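Local atomic coordinates of alpha-1,3-glucanase (Paenibacillus glycanilyticus, PDB entry 6K0P), a protein that probably hydrolyses alpha-1,3-glucan, as a member of glycoside hydrolase family 87. Residues A[48-53]-A[404-409]; A[347-352]-A[378-383]. The protein carries 1 engineered substitution. One frame throughout, in Å; residues are numbered along the deposited sequence.

Contact 1: residues A[48-53]-A[404-409]. With CA (calcium ion), chain J.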
loop_
_atom_site.group_PDB
_atom_site.type_symbol
_atom_site.label_atom_id
_atom_site.label_comp_id
_atom_site.label_asym_id
_atom_site.label_seq_id
_atom_site.Cartn_x
_atom_site.Cartn_y
_atom_site.Cartn_z
ATOM N N GLU A 48 9.777 3.785 10.834
ATOM C CA GLU A 48 8.781 4.127 9.823
ATOM C C GLU A 48 9.374 4.377 8.445
ATOM O O GLU A 48 8.619 4.638 7.503
ATOM C CB GLU A 48 7.953 5.337 10.260
ATOM C CG GLU A 48 7.069 5.053 11.473
ATOM C CD GLU A 48 5.922 6.031 11.606
ATOM O OE1 GLU A 48 5.770 6.905 10.729
ATOM O OE2 GLU A 48 5.158 5.917 12.593
ATOM N N ALA A 49 10.690 4.328 8.310
ATOM C CA ALA A 49 11.332 4.579 7.031
ATOM C C ALA A 49 11.316 3.331 6.152
ATOM O O ALA A 49 11.292 2.195 6.635
ATOM C CB ALA A 49 12.789 5.003 7.252
ATOM N N SER A 50 11.300 3.559 4.839
ATOM C CA SER A 50 11.598 2.491 3.894
ATOM C C SER A 50 12.985 1.923 4.187
ATOM O O SER A 50 13.948 2.668 4.372
ATOM C CB SER A 50 11.552 3.068 2.480
ATOM O OG SER A 50 11.654 2.045 1.498
ATOM N N GLY A 51 13.080 0.599 4.251
ATOM C CA GLY A 51 14.331 -0.017 4.649
ATOM C C GLY A 51 14.648 0.122 6.117
ATOM O O GLY A 51 15.739 -0.274 6.537
ATOM N N ARG A 52 13.717 0.669 6.904
ATOM C CA ARG A 52 13.909 0.945 8.326
ATOM C C ARG A 52 15.088 1.876 8.586
ATOM O O ARG A 52 15.662 1.862 9.677
ATOM C CB ARG A 52 13.989 -0.326 9.181
ATOM C CG ARG A 52 12.875 -1.316 8.867
ATOM C CD ARG A 52 11.480 -0.772 9.228
ATOM N NE ARG A 52 10.488 -1.795 8.905
ATOM C CZ ARG A 52 9.357 -2.010 9.579
ATOM N NH1 ARG A 52 9.018 -1.252 10.619
ATOM N NH2 ARG A 52 8.556 -2.997 9.196
ATOM N N SER A 53 15.441 2.715 7.610
ATOM C CA SER A 53 16.502 3.686 7.832
ATOM C C SER A 53 16.320 4.895 6.921
ATOM O O SER A 53 15.702 4.822 5.858
ATOM C CB SER A 53 17.882 3.051 7.621
ATOM O OG SER A 53 18.928 3.993 7.820
ATOM N N GLY A 404 6.002 -6.937 -1.060
ATOM C CA GLY A 404 5.532 -6.201 0.106
ATOM C C GLY A 404 6.672 -5.934 1.062
ATOM O O GLY A 404 7.556 -6.769 1.230
ATOM N N ALA A 405 6.644 -4.759 1.696
ATOM C CA ALA A 405 7.757 -4.420 2.579
ATOM C C ALA A 405 7.355 -3.368 3.599
ATOM O O ALA A 405 6.515 -2.499 3.334
ATOM C CB ALA A 405 8.995 -3.943 1.803
ATOM N N ASP A 406 7.985 -3.457 4.774
ATOM C CA ASP A 406 7.972 -2.387 5.773
ATOM C C ASP A 406 6.554 -2.061 6.251
ATOM O O ASP A 406 6.056 -0.944 6.105
ATOM C CB ASP A 406 8.744 -1.159 5.273
ATOM C CG ASP A 406 10.220 -1.442 5.130
ATOM O OD1 ASP A 406 10.779 -2.056 6.063
ATOM O OD2 ASP A 406 10.808 -1.074 4.088
ATOM N N THR A 407 5.915 -3.072 6.836
ATOM C CA THR A 407 4.630 -2.896 7.499
ATOM C C THR A 407 4.843 -2.398 8.925
ATOM O O THR A 407 5.709 -2.900 9.651
ATOM C CB THR A 407 3.930 -4.248 7.574
ATOM O OG1 THR A 407 4.861 -5.207 8.074
ATOM C CG2 THR A 407 3.489 -4.685 6.178
ATOM N N LEU A 408 4.027 -1.425 9.343
ATOM C CA LEU A 408 4.173 -0.912 10.702
ATOM C C LEU A 408 3.569 -1.825 11.765
ATOM O O LEU A 408 4.113 -1.898 12.872
ATOM C CB LEU A 408 3.596 0.495 10.824
ATOM C CG LEU A 408 4.371 1.568 10.064
ATOM C CD1 LEU A 408 3.862 2.946 10.471
ATOM C CD2 LEU A 408 5.884 1.460 10.296
ATOM N N THR A 409 2.437 -2.499 11.486
ATOM C CA THR A 409 1.685 -3.172 12.549
ATOM C C THR A 409 1.197 -4.587 12.247
ATOM O O THR A 409 0.556 -5.180 13.120
ATOM C CB THR A 409 0.441 -2.361 12.960
ATOM O OG1 THR A 409 -0.483 -2.337 11.862
ATOM C CG2 THR A 409 0.796 -0.942 13.367
HETATM CA CA CA J . 15.259 4.468 3.554
HETATM O O HOH W 1 9.905 -0.629 1.548
HETATM O O HOH W 2 6.868 -1.258 12.590
#
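R52 has CG anti to the carbonyl carbon, and a bend at chi2 (-65°) turns the guanidinium toward D406. D406 also has CG anti to its own carbonyl carbon (chi1 -67°), which places the carboxylate beside the 48-53 loop. A salt bridge joins R52 NE to D406 OD1 at 2.9 Å. The two planes stand 80° apart, and NE meets OD1 on the anti side, somewhat out of the carboxylate plane. The other oxygen, D406 OD2, takes the backbone N of G51 at 2.8 Å, from above the carboxylate plane. Water 1 links OD2 to S50 OG. R52 NH2 donates to the carbonyl O of T407 at 2.9 Å, and NH1 holds water 2, which also bonds L408 O. R441 adds a second salt bridge to D406 OD1. The carboxylate thus binds two arginines, which probably favours its ionised form. Beside this polar group, the L408 side chain packs at about a right angle to E48, with L408 CD1 3.9 Å from E48 OE2; that oxygen is bonded to G43 N. The loop also binds calcium through S50 O and S53 O, with E23, E25 and D168 completing the site. This is a calcium-bound loop of the N-terminal D1 region docked on a strand end of the D2 beta-helix.

Contact 2: residues A[347-352]-A[378-383]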
loop_
_atom_site.group_PDB
_atom_site.type_symbol
_atom_site.label_atom_id
_atom_site.label_comp_id
_atom_site.label_asym_id
_atom_site.label_seq_id
_atom_site.Cartn_x
_atom_site.Cartn_y
_atom_site.Cartn_z
ATOM N N ASN A 347 0.117 -2.360 -10.154
ATOM C CA ASN A 347 -0.116 -1.171 -9.352
ATOM C C ASN A 347 0.904 -1.109 -8.226
ATOM O O ASN A 347 1.325 -2.138 -7.687
ATOM C CB ASN A 347 -1.518 -1.188 -8.759
ATOM C CG ASN A 347 -2.591 -1.261 -9.828
ATOM O OD1 ASN A 347 -2.823 -0.294 -10.545
ATOM N ND2 ASN A 347 -3.246 -2.411 -9.945
ATOM N N TYR A 348 1.285 0.114 -7.877
ATOM C CA TYR A 348 2.271 0.385 -6.838
ATOM C C TYR A 348 1.590 1.177 -5.738
ATOM O O TYR A 348 0.958 2.205 -6.013
ATOM C CB TYR A 348 3.431 1.215 -7.415
ATOM C CG TYR A 348 4.424 1.695 -6.377
ATOM C CD1 TYR A 348 4.226 2.894 -5.692
ATOM C CD2 TYR A 348 5.573 0.968 -6.098
ATOM C CE1 TYR A 348 5.124 3.335 -4.736
ATOM C CE2 TYR A 348 6.482 1.401 -5.145
ATOM C CZ TYR A 348 6.253 2.588 -4.472
ATOM O OH TYR A 348 7.154 3.029 -3.517
ATOM N N ALA A 349 1.726 0.709 -4.496
ATOM C CA ALA A 349 1.195 1.410 -3.337
ATOM C C ALA A 349 2.314 1.641 -2.337
ATOM O O ALA A 349 3.108 0.737 -2.064
ATOM C CB ALA A 349 0.081 0.610 -2.653
ATOM N N ARG A 350 2.374 2.858 -1.798
ATOM C CA ARG A 350 3.290 3.161 -0.702
ATOM C C ARG A 350 2.566 4.067 0.281
ATOM O O ARG A 350 1.966 5.068 -0.120
ATOM C CB ARG A 350 4.566 3.857 -1.197
ATOM C CG ARG A 350 5.547 4.152 -0.057
ATOM C CD ARG A 350 6.834 4.770 -0.572
ATOM N NE ARG A 350 6.697 6.167 -1.000
ATOM C CZ ARG A 350 7.093 6.641 -2.183
ATOM N NH1 ARG A 350 7.637 5.834 -3.098
ATOM N NH2 ARG A 350 6.969 7.933 -2.451
ATOM N N GLY A 351 2.626 3.733 1.565
ATOM C CA GLY A 351 2.007 4.583 2.564
ATOM C C GLY A 351 0.498 4.499 2.685
ATOM O O GLY A 351 -0.138 5.486 3.078
ATOM N N THR A 352 -0.111 3.356 2.373
ATOM C CA THR A 352 -1.538 3.254 2.661
ATOM C C THR A 352 -1.777 3.239 4.173
ATOM O O THR A 352 -0.857 3.024 4.973
ATOM C CB THR A 352 -2.178 2.036 1.989
ATOM O OG1 THR A 352 -1.648 0.829 2.551
ATOM C CG2 THR A 352 -1.938 2.050 0.477
ATOM N N LEU A 378 1.958 -6.639 -8.162
ATOM C CA LEU A 378 1.582 -5.585 -7.229
ATOM C C LEU A 378 2.710 -5.325 -6.244
ATOM O O LEU A 378 3.349 -6.265 -5.749
ATOM C CB LEU A 378 0.321 -5.966 -6.453
ATOM C CG LEU A 378 -0.945 -6.252 -7.266
ATOM C CD1 LEU A 378 -2.117 -6.536 -6.323
ATOM C CD2 LEU A 378 -1.283 -5.079 -8.190
ATOM N N THR A 379 2.947 -4.049 -5.947
ATOM C CA THR A 379 3.902 -3.648 -4.926
ATOM C C THR A 379 3.168 -2.844 -3.867
ATOM O O THR A 379 2.376 -1.954 -4.195
ATOM C CB THR A 379 5.015 -2.809 -5.550
ATOM O OG1 THR A 379 5.797 -3.650 -6.407
ATOM C CG2 THR A 379 5.903 -2.181 -4.472
ATOM N N ALA A 380 3.413 -3.170 -2.597
ATOM C CA ALA A 380 2.831 -2.428 -1.481
ATOM C C ALA A 380 3.884 -2.304 -0.391
ATOM O O ALA A 380 4.294 -3.312 0.191
ATOM C CB ALA A 380 1.572 -3.121 -0.958
ATOM N N THR A 381 4.327 -1.078 -0.114
ATOM C CA THR A 381 5.410 -0.855 0.837
ATOM C C THR A 381 5.015 0.253 1.805
ATOM O O THR A 381 4.089 1.024 1.549
ATOM C CB THR A 381 6.703 -0.444 0.135
ATOM O OG1 THR A 381 6.482 0.781 -0.574
ATOM C CG2 THR A 381 7.157 -1.530 -0.845
ATOM N N ASN A 382 5.742 0.345 2.917
ATOM C CA ASN A 382 5.466 1.364 3.927
ATOM C C ASN A 382 3.983 1.368 4.291
ATOM O O ASN A 382 3.299 2.396 4.231
ATOM C CB ASN A 382 5.918 2.751 3.464
ATOM C CG ASN A 382 7.421 2.912 3.457
ATOM O OD1 ASN A 382 8.006 3.231 2.427
ATOM N ND2 ASN A 382 8.061 2.717 4.613
ATOM N N VAL A 383 3.472 0.192 4.645
ATOM C CA VAL A 383 2.065 0.055 5.005
ATOM C C VAL A 383 1.909 0.611 6.413
ATOM O O VAL A 383 2.449 0.052 7.373
ATOM C CB VAL A 383 1.604 -1.402 4.937
ATOM C CG1 VAL A 383 0.092 -1.448 5.058
ATOM C CG2 VAL A 383 2.054 -2.050 3.627
HETATM O O HOH W 3 8.709 1.312 -2.306
HETATM O O HOH W 4 1.305 0.923 1.171
#
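Y348 leaves its strand on the same face as T379, R350 and T381. From CB, the ring is carried by CG anti to the backbone N (chi1 173°). Y348 CD2 then meets T379 CG2 at 3.6 Å, and CE2 lies nearly as close to the same methyl. At the tip, Y348 OH takes a hydrogen bond from R350 NH1 (2.9 Å). The same OH bonds water 3 at 2.6 Å, and that water also bonds T381 OG1. F19 packs against the ring edge-to-face. With an alanine here, the T379 methyl would probably lose its ring partner, and R350 NH1 and water 3 the hydroxyl. R350 itself runs beside N382, with R350 CD 3.6 Å from N382 OD1, and its guanidinium goes on to salt bridges with D138 and E171.

The strands that carry these side chains, 348-350 and 378-381, run parallel, 5° apart, with A349 opposite A380. This is the pairing of successive turns in the right-handed parallel beta-helix of the pectate lyase-like clan. T379 N donates to N347 O, and A349 N to T379 O at 2.8 Å. T381 N then donates to A349 O, and G351 N to T381 O. The methyls of A349 and A380 lie on the other face, and F357 packs on both. At the far end, the chain corners at N382, and T352 N reaches T381 O through water 4 (3.1 Å from T352 N).

The two contacts have centres 11 Å apart. Contact 2 joins strands 343-350 and 374-383, and contact 1 uses the end of strand 397-407, which pairs with 374-383. The three are neighbouring strands side by side in one sheet of the beta-helix. Along the chain, segment 48-53 comes first, then 347-352, 378-383 and 404-409, so contact 2 falls within the span that contact 1 brackets. They touch directly: A405 O lies 3.0 Å from N382 N and L408 N 2.9 Å from V383 O, both probable hydrogen bonds. N382 also packs on the loop. Contact 2 is internal to D2, whereas contact 1 ties D1 and its calcium site to it.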